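Local coordinates for phycocyanobilin lyase subunit alpha (Nostoc sp. PCC 7120, PDB 5N3U), which associates with the beta subunit to form a lyase that is probably required for attaching the phycocyanobilin chromophore to the phycocyanin alpha chain, at residues A[13-19]-A[36-41]; A[30-34]-A[61-65]; A[52-56]-A[77-81]. All blocks are in the same frame, centred on the assembly; numbering follows the deposited sequence.

Interaction 1: residues A[13-19]-A[36-41]; sequences NGPQLTP and YAAWWL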
# COMPACT_ATOMS: atom_id res chain seq x y z
N ASN A 13 5.70 -6.09 7.92
CA ASN A 13 6.58 -4.86 8.05
C ASN A 13 7.40 -4.93 9.33
O ASN A 13 7.90 -3.88 9.84
CB ASN A 13 5.82 -3.50 7.96
CG ASN A 13 5.23 -3.01 9.31
OD1 ASN A 13 4.78 -3.79 10.13
ND2 ASN A 13 5.17 -1.73 9.51
N GLY A 14 7.51 -6.14 9.89
CA GLY A 14 8.01 -6.23 11.27
C GLY A 14 7.75 -7.55 11.93
O GLY A 14 7.18 -8.41 11.30
N PRO A 15 8.22 -7.72 13.18
CA PRO A 15 7.92 -8.98 13.90
C PRO A 15 6.41 -9.30 13.81
O PRO A 15 5.57 -8.38 13.73
CB PRO A 15 8.44 -8.74 15.35
CG PRO A 15 8.83 -7.30 15.44
CD PRO A 15 9.04 -6.80 14.01
N GLN A 16 6.08 -10.57 13.71
CA GLN A 16 4.69 -10.96 13.59
C GLN A 16 4.17 -11.02 15.05
O GLN A 16 4.76 -11.69 15.90
CB GLN A 16 4.52 -12.29 12.85
CG GLN A 16 3.23 -12.28 11.99
CD GLN A 16 3.45 -11.75 10.56
OE1 GLN A 16 4.13 -12.39 9.78
NE2 GLN A 16 2.88 -10.58 10.22
N LEU A 17 3.14 -10.23 15.33
CA LEU A 17 2.67 -10.02 16.67
C LEU A 17 1.25 -10.44 16.79
O LEU A 17 0.53 -10.56 15.80
CB LEU A 17 2.77 -8.55 17.07
CG LEU A 17 4.19 -7.95 17.11
CD1 LEU A 17 4.07 -6.50 17.47
CD2 LEU A 17 5.15 -8.65 18.06
N THR A 18 0.86 -10.67 18.04
CA THR A 18 -0.52 -10.84 18.44
C THR A 18 -0.72 -9.74 19.52
O THR A 18 0.27 -9.23 20.10
CB THR A 18 -0.71 -12.26 19.07
OG1 THR A 18 0.08 -12.34 20.25
CG2 THR A 18 -0.23 -13.39 18.14
N PRO A 19 -1.97 -9.50 19.90
CA PRO A 19 -2.21 -8.59 21.03
C PRO A 19 -1.43 -8.91 22.28
O PRO A 19 -0.76 -8.05 22.87
CB PRO A 19 -3.70 -8.80 21.29
CG PRO A 19 -4.26 -9.07 19.91
CD PRO A 19 -3.24 -10.00 19.32
N TYR A 36 7.72 -0.30 18.41
CA TYR A 36 6.99 -0.93 17.36
C TYR A 36 5.69 -1.47 17.91
O TYR A 36 4.61 -1.29 17.34
CB TYR A 36 7.86 -2.02 16.71
CG TYR A 36 7.11 -2.65 15.56
CD1 TYR A 36 6.29 -3.70 15.78
CD2 TYR A 36 7.22 -2.13 14.28
CE1 TYR A 36 5.58 -4.27 14.80
CE2 TYR A 36 6.51 -2.69 13.23
CZ TYR A 36 5.71 -3.78 13.51
OH TYR A 36 5.00 -4.34 12.57
N ALA A 37 5.77 -2.08 19.07
CA ALA A 37 4.57 -2.68 19.64
C ALA A 37 3.49 -1.68 19.98
O ALA A 37 2.34 -1.92 19.76
CB ALA A 37 4.95 -3.49 20.89
N ALA A 38 3.84 -0.57 20.56
CA ALA A 38 2.91 0.53 20.75
C ALA A 38 2.30 1.03 19.47
O ALA A 38 1.06 1.18 19.44
CB ALA A 38 3.59 1.69 21.44
N TRP A 39 3.08 1.23 18.38
CA TRP A 39 2.46 1.52 17.09
C TRP A 39 1.50 0.43 16.63
O TRP A 39 0.39 0.69 16.20
CB TRP A 39 3.61 1.75 16.01
CG TRP A 39 3.09 1.84 14.65
CD1 TRP A 39 2.68 2.96 14.02
CD2 TRP A 39 2.94 0.80 13.74
NE1 TRP A 39 2.18 2.65 12.83
CE2 TRP A 39 2.33 1.34 12.59
CE3 TRP A 39 3.20 -0.56 13.79
CZ2 TRP A 39 2.03 0.60 11.46
CZ3 TRP A 39 2.89 -1.34 12.65
CH2 TRP A 39 2.28 -0.75 11.52
N TRP A 40 1.92 -0.85 16.77
CA TRP A 40 1.10 -1.95 16.32
C TRP A 40 -0.25 -2.00 17.02
O TRP A 40 -1.30 -2.26 16.40
CB TRP A 40 1.85 -3.24 16.50
CG TRP A 40 1.28 -4.45 15.87
CD1 TRP A 40 1.61 -5.02 14.68
CD2 TRP A 40 0.34 -5.35 16.48
NE1 TRP A 40 0.88 -6.18 14.47
CE2 TRP A 40 0.08 -6.38 15.56
CE3 TRP A 40 -0.34 -5.33 17.69
CZ2 TRP A 40 -0.82 -7.43 15.84
CZ3 TRP A 40 -1.27 -6.38 17.96
CH2 TRP A 40 -1.47 -7.42 17.03
N LEU A 41 -0.24 -1.75 18.31
CA LEU A 41 -1.50 -1.82 19.09
C LEU A 41 -2.51 -0.78 18.62
O LEU A 41 -3.66 -1.06 18.53
CB LEU A 41 -1.20 -1.64 20.56
CG LEU A 41 -0.50 -2.82 21.26
CD1 LEU A 41 0.00 -2.43 22.61
CD2 LEU A 41 -1.46 -3.97 21.33
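The indole of W40 carries L17 flat against one face: L17 CB sits over the middle of the ring system, 3.7 Å above its plane, and CD1 reaches across to the pyrrole half, 4.0 Å from the centroid of the five-membered ring and over its face, a CH-pi contact. At the benzo end CH2 approaches the T18–P19 peptide and the proline CD. The Y36 ring takes P15 CD over one face, while L17 CD1 meets CE1 at the edge, 3.8 Å away, so one methyl fills the angle between the two aromatic side chains. W39 CE3 lies over the opposite face, offset toward the rim.

Also at the Y36 edge is the one direct hydrogen bond between the segments, from the phenol OH to N13 OD1 at 2.5 Å. The hydroxyl meets the carbonyl oxygen at a C=O...O angle of 140°, tilted out of the carbonyl plane, with amide and ring turned against each other. Both Y36 and W40 have CG anti to the backbone N (chi1 -178° in Y36), which sends the rings off the helix toward the incoming loop. N13 ND2 lies 3.7 Å from W39 CH2 and gives a weak hydrogen bond to D105 O of the beta subunit, whose A103 and F144 pack on Y36 and P15.

T18 OG1 N-caps helix 19-25 by bonding L21 N, and also hydrogen-bonds E20 OE1. The arrangement is that of an N-terminal loop laid along the helix 31-43 of a HEAT-like repeat, here also in contact with the beta subunit.

Interaction 2: residues A[30-34]-A[61-65]; sequences DLSLR and DEADR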
# COMPACT_ATOMS: atom_id res chain seq x y z
N ASP A 30 14.43 -4.50 24.58
CA ASP A 30 14.64 -3.91 23.26
C ASP A 30 13.67 -2.72 23.12
O ASP A 30 12.47 -2.88 22.92
CB ASP A 30 14.38 -4.97 22.15
CG ASP A 30 14.68 -4.45 20.73
OD1 ASP A 30 14.80 -3.19 20.47
OD2 ASP A 30 14.79 -5.31 19.81
N LEU A 31 14.23 -1.55 23.16
CA LEU A 31 13.42 -0.35 23.08
C LEU A 31 12.72 -0.20 21.72
O LEU A 31 11.57 0.29 21.66
CB LEU A 31 14.27 0.82 23.40
CG LEU A 31 15.01 0.79 24.74
CD1 LEU A 31 15.86 2.02 24.81
CD2 LEU A 31 14.06 0.72 25.91
N SER A 32 13.37 -0.64 20.64
CA SER A 32 12.75 -0.57 19.32
C SER A 32 11.51 -1.41 19.23
O SER A 32 10.55 -1.07 18.57
CB SER A 32 13.74 -0.97 18.25
OG SER A 32 14.63 0.10 18.09
N LEU A 33 11.55 -2.55 19.89
CA LEU A 33 10.47 -3.46 19.94
C LEU A 33 9.32 -2.89 20.76
O LEU A 33 8.15 -3.04 20.36
CB LEU A 33 10.96 -4.81 20.48
CG LEU A 33 9.95 -5.95 20.47
CD1 LEU A 33 9.45 -6.30 19.08
CD2 LEU A 33 10.52 -7.23 21.12
N ARG A 34 9.62 -2.24 21.88
CA ARG A 34 8.55 -1.53 22.60
C ARG A 34 7.88 -0.48 21.66
O ARG A 34 6.66 -0.33 21.65
CB ARG A 34 9.13 -0.71 23.75
CG ARG A 34 9.84 -1.52 24.79
CD ARG A 34 10.26 -0.55 25.89
NE ARG A 34 10.72 -1.32 27.03
CZ ARG A 34 10.92 -0.83 28.26
NH1 ARG A 34 10.69 0.46 28.54
NH2 ARG A 34 11.35 -1.66 29.21
N ASP A 61 7.06 6.27 30.51
CA ASP A 61 8.37 5.74 30.15
C ASP A 61 9.50 6.70 30.38
O ASP A 61 9.48 7.89 29.97
CB ASP A 61 8.40 5.30 28.69
CG ASP A 61 9.72 4.62 28.31
OD1 ASP A 61 10.04 3.57 28.97
OD2 ASP A 61 10.45 5.15 27.43
N GLU A 62 10.56 6.16 30.96
CA GLU A 62 11.84 6.87 31.03
C GLU A 62 13.00 6.20 30.28
O GLU A 62 14.01 6.85 30.15
CB GLU A 62 12.29 7.05 32.50
CG GLU A 62 11.23 7.71 33.35
CD GLU A 62 11.22 9.22 33.20
OE1 GLU A 62 11.99 9.80 32.38
OE2 GLU A 62 10.44 9.87 33.92
N ALA A 63 12.88 4.96 29.86
CA ALA A 63 13.98 4.15 29.19
C ALA A 63 14.40 4.70 27.84
O ALA A 63 15.62 4.76 27.49
CB ALA A 63 13.50 2.74 29.01
N ASP A 64 13.41 5.20 27.09
CA ASP A 64 13.69 5.61 25.67
C ASP A 64 13.67 7.13 25.56
O ASP A 64 12.59 7.80 25.84
CB ASP A 64 12.63 4.98 24.73
CG ASP A 64 13.02 5.03 23.22
OD1 ASP A 64 14.05 5.66 22.92
OD2 ASP A 64 12.31 4.39 22.36
N ARG A 65 14.82 7.69 25.17
CA ARG A 65 14.98 9.11 24.95
C ARG A 65 15.65 9.36 23.62
O ARG A 65 16.49 8.57 23.21
CB ARG A 65 15.80 9.76 26.03
CG ARG A 65 15.33 9.54 27.45
CD ARG A 65 13.91 10.14 27.71
NE ARG A 65 13.84 11.58 27.63
CZ ARG A 65 14.10 12.40 28.65
NH1 ARG A 65 14.49 11.93 29.86
NH2 ARG A 65 13.93 13.71 28.48
O HOH W 1 10.87 2.46 23.38
O HOH W 2 11.10 2.45 26.24
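R34 and D61 form the charged part of the contact, a salt bridge of 3.2 Å between NH1 and OD1. The carboxylate oxygen comes to the edge of the guanidinium, near its plane, although the two flat groups are turned 67° from one another. An extended chain from CG to NE carries the arginine head out to D61, and its NE is hydrogen-bonded to S28 O. D61 also organises its own loop: OD2 accepts from D64 N at 3.0 Å, an Asx motif, and OD1 takes a weak bond from A63 N.

Two waters add indirect links. One donates to both L31 O and D64 OD2, the latter at 2.6 Å; the other accepts from R34 NH1 and gives a weak bond to D61 OD2.

Apolar packing runs between L31 and A63: L31 CD2 touches A63 CB at 3.7 Å and also lies over a face of the R34 guanidinium, while the same alanine methyl is 3.6 Å from R34 NH1.

The first turn of helix 31-43, weakly N-capped by D30, thus meets the loop between helices 49-58 and 72-83; L73 packs on R34 and D61, and K137 of the beta subunit salt-bridges D64.

Interaction 3: residues A[52-56]-A[77-81]; sequences VDALI and AARAL
Helix segments 52-56 and 77-81 run roughly antiparallel, their axes 9.6 Å apart at closest approach with 147° between their N-to-C directions, and the backbones come nearest where the CA atoms of L55 and A77 lie 5.4 Å apart. The small side chain of A77 is consistent with this close approach; its CB rests 3.7 Å from L55 O. The side chains of L55 and L81 slide past one another in opposite directions, L81 CD2 pressing on L55 CB at 3.7 Å. L55 spreads its two methyls over the facing helix, CD1 against A80 CB and CD2 against A77 CB, the latter at 4.1 Å. With CG anti to the carbonyl carbon (chi1 -71°), L81 extends its branch between V52 and I56: CD2 reaches V52 CG1, and CD1 lies 4.2 Å from I56 CG1, the two side chains crossing at about a right angle. Replacing L81 by an alanine removes CG and both methyls, and would probably open a gap beside L55 CB, leaving V52 and I56 without their partner on helix 72-83. Nearly antiparallel helices packed through a buried apolar face build HEAT-like alpha-solenoids, and both segments fall within HEAT-repeat sequence.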
# COMPACT_ATOMS: atom_id res chain seq x y z
N VAL A 52 -4.81 -1.16 26.80
CA VAL A 52 -5.04 0.19 27.26
C VAL A 52 -4.20 0.46 28.48
O VAL A 52 -3.48 1.43 28.54
CB VAL A 52 -6.55 0.49 27.49
CG1 VAL A 52 -6.80 1.84 28.14
CG2 VAL A 52 -7.36 0.43 26.23
N ASP A 53 -4.27 -0.40 29.50
CA ASP A 53 -3.48 -0.20 30.71
C ASP A 53 -1.99 -0.16 30.46
O ASP A 53 -1.26 0.68 30.99
CB ASP A 53 -3.75 -1.34 31.71
CG ASP A 53 -5.21 -1.31 32.29
OD1 ASP A 53 -5.99 -0.36 32.01
OD2 ASP A 53 -5.58 -2.26 33.00
N ALA A 54 -1.50 -1.08 29.65
CA ALA A 54 -0.07 -1.08 29.28
C ALA A 54 0.38 0.19 28.56
O ALA A 54 1.50 0.74 28.78
CB ALA A 54 0.20 -2.31 28.42
N LEU A 55 -0.48 0.69 27.69
CA LEU A 55 -0.13 1.95 27.00
C LEU A 55 -0.14 3.13 27.94
O LEU A 55 0.73 4.02 27.85
CB LEU A 55 -1.03 2.15 25.80
CG LEU A 55 -0.79 1.19 24.67
CD1 LEU A 55 -1.97 1.15 23.75
CD2 LEU A 55 0.51 1.52 23.91
N ILE A 56 -1.10 3.17 28.87
CA ILE A 56 -1.11 4.18 29.88
C ILE A 56 0.14 4.18 30.66
O ILE A 56 0.71 5.24 30.89
CB ILE A 56 -2.36 4.06 30.77
CG1 ILE A 56 -3.58 4.39 29.92
CG2 ILE A 56 -2.21 4.95 32.06
CD1 ILE A 56 -4.95 4.07 30.49
N ALA A 77 2.79 5.73 22.31
CA ALA A 77 1.72 5.31 23.26
C ALA A 77 0.59 6.28 23.29
O ALA A 77 -0.59 5.89 23.26
CB ALA A 77 2.29 5.10 24.67
N ALA A 78 0.92 7.56 23.39
CA ALA A 78 -0.09 8.58 23.29
C ALA A 78 -0.93 8.51 22.02
O ALA A 78 -2.14 8.59 22.08
CB ALA A 78 0.53 9.94 23.46
N ARG A 79 -0.29 8.32 20.89
CA ARG A 79 -0.96 8.24 19.57
C ARG A 79 -1.85 7.01 19.54
O ARG A 79 -3.01 7.07 19.16
CB ARG A 79 0.04 8.10 18.45
CG ARG A 79 0.95 9.25 18.17
CD ARG A 79 2.09 9.00 17.10
NE ARG A 79 2.98 10.20 17.05
CZ ARG A 79 4.31 10.23 17.11
NH1 ARG A 79 5.05 9.11 17.16
NH2 ARG A 79 4.93 11.40 17.03
N ALA A 80 -1.33 5.88 20.00
CA ALA A 80 -2.10 4.65 20.05
C ALA A 80 -3.39 4.78 20.88
O ALA A 80 -4.49 4.33 20.41
CB ALA A 80 -1.25 3.51 20.59
N LEU A 81 -3.31 5.44 22.03
CA LEU A 81 -4.45 5.54 22.96
C LEU A 81 -5.61 6.26 22.37
O LEU A 81 -6.79 5.94 22.64
CB LEU A 81 -4.06 6.15 24.27
CG LEU A 81 -3.20 5.24 25.08
CD1 LEU A 81 -2.57 5.98 26.19
CD2 LEU A 81 -4.11 4.17 25.65

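From the N terminus, interaction 1 folds the loop before helix 19-25 onto helix 31-43, closing a span of 16 residues. Interaction 2 starts earlier on that same helix and returns from the loop after helix 49-58, so its segments alternate with those of interaction 1. Interaction 3 begins inside the span of interaction 2 and ends beyond it, joining helix 49-58 to helix 72-83; it crosses interaction 2 but follows interaction 1 in series. Interactions 1 and 2 touch through P15 and L33, and interactions 1 and 3 where A38 and L41 meet L55 and A38 meets A80. Together they tie the N-terminal loop and the 61-65 loop to helices 31-43, 49-58 and 72-83.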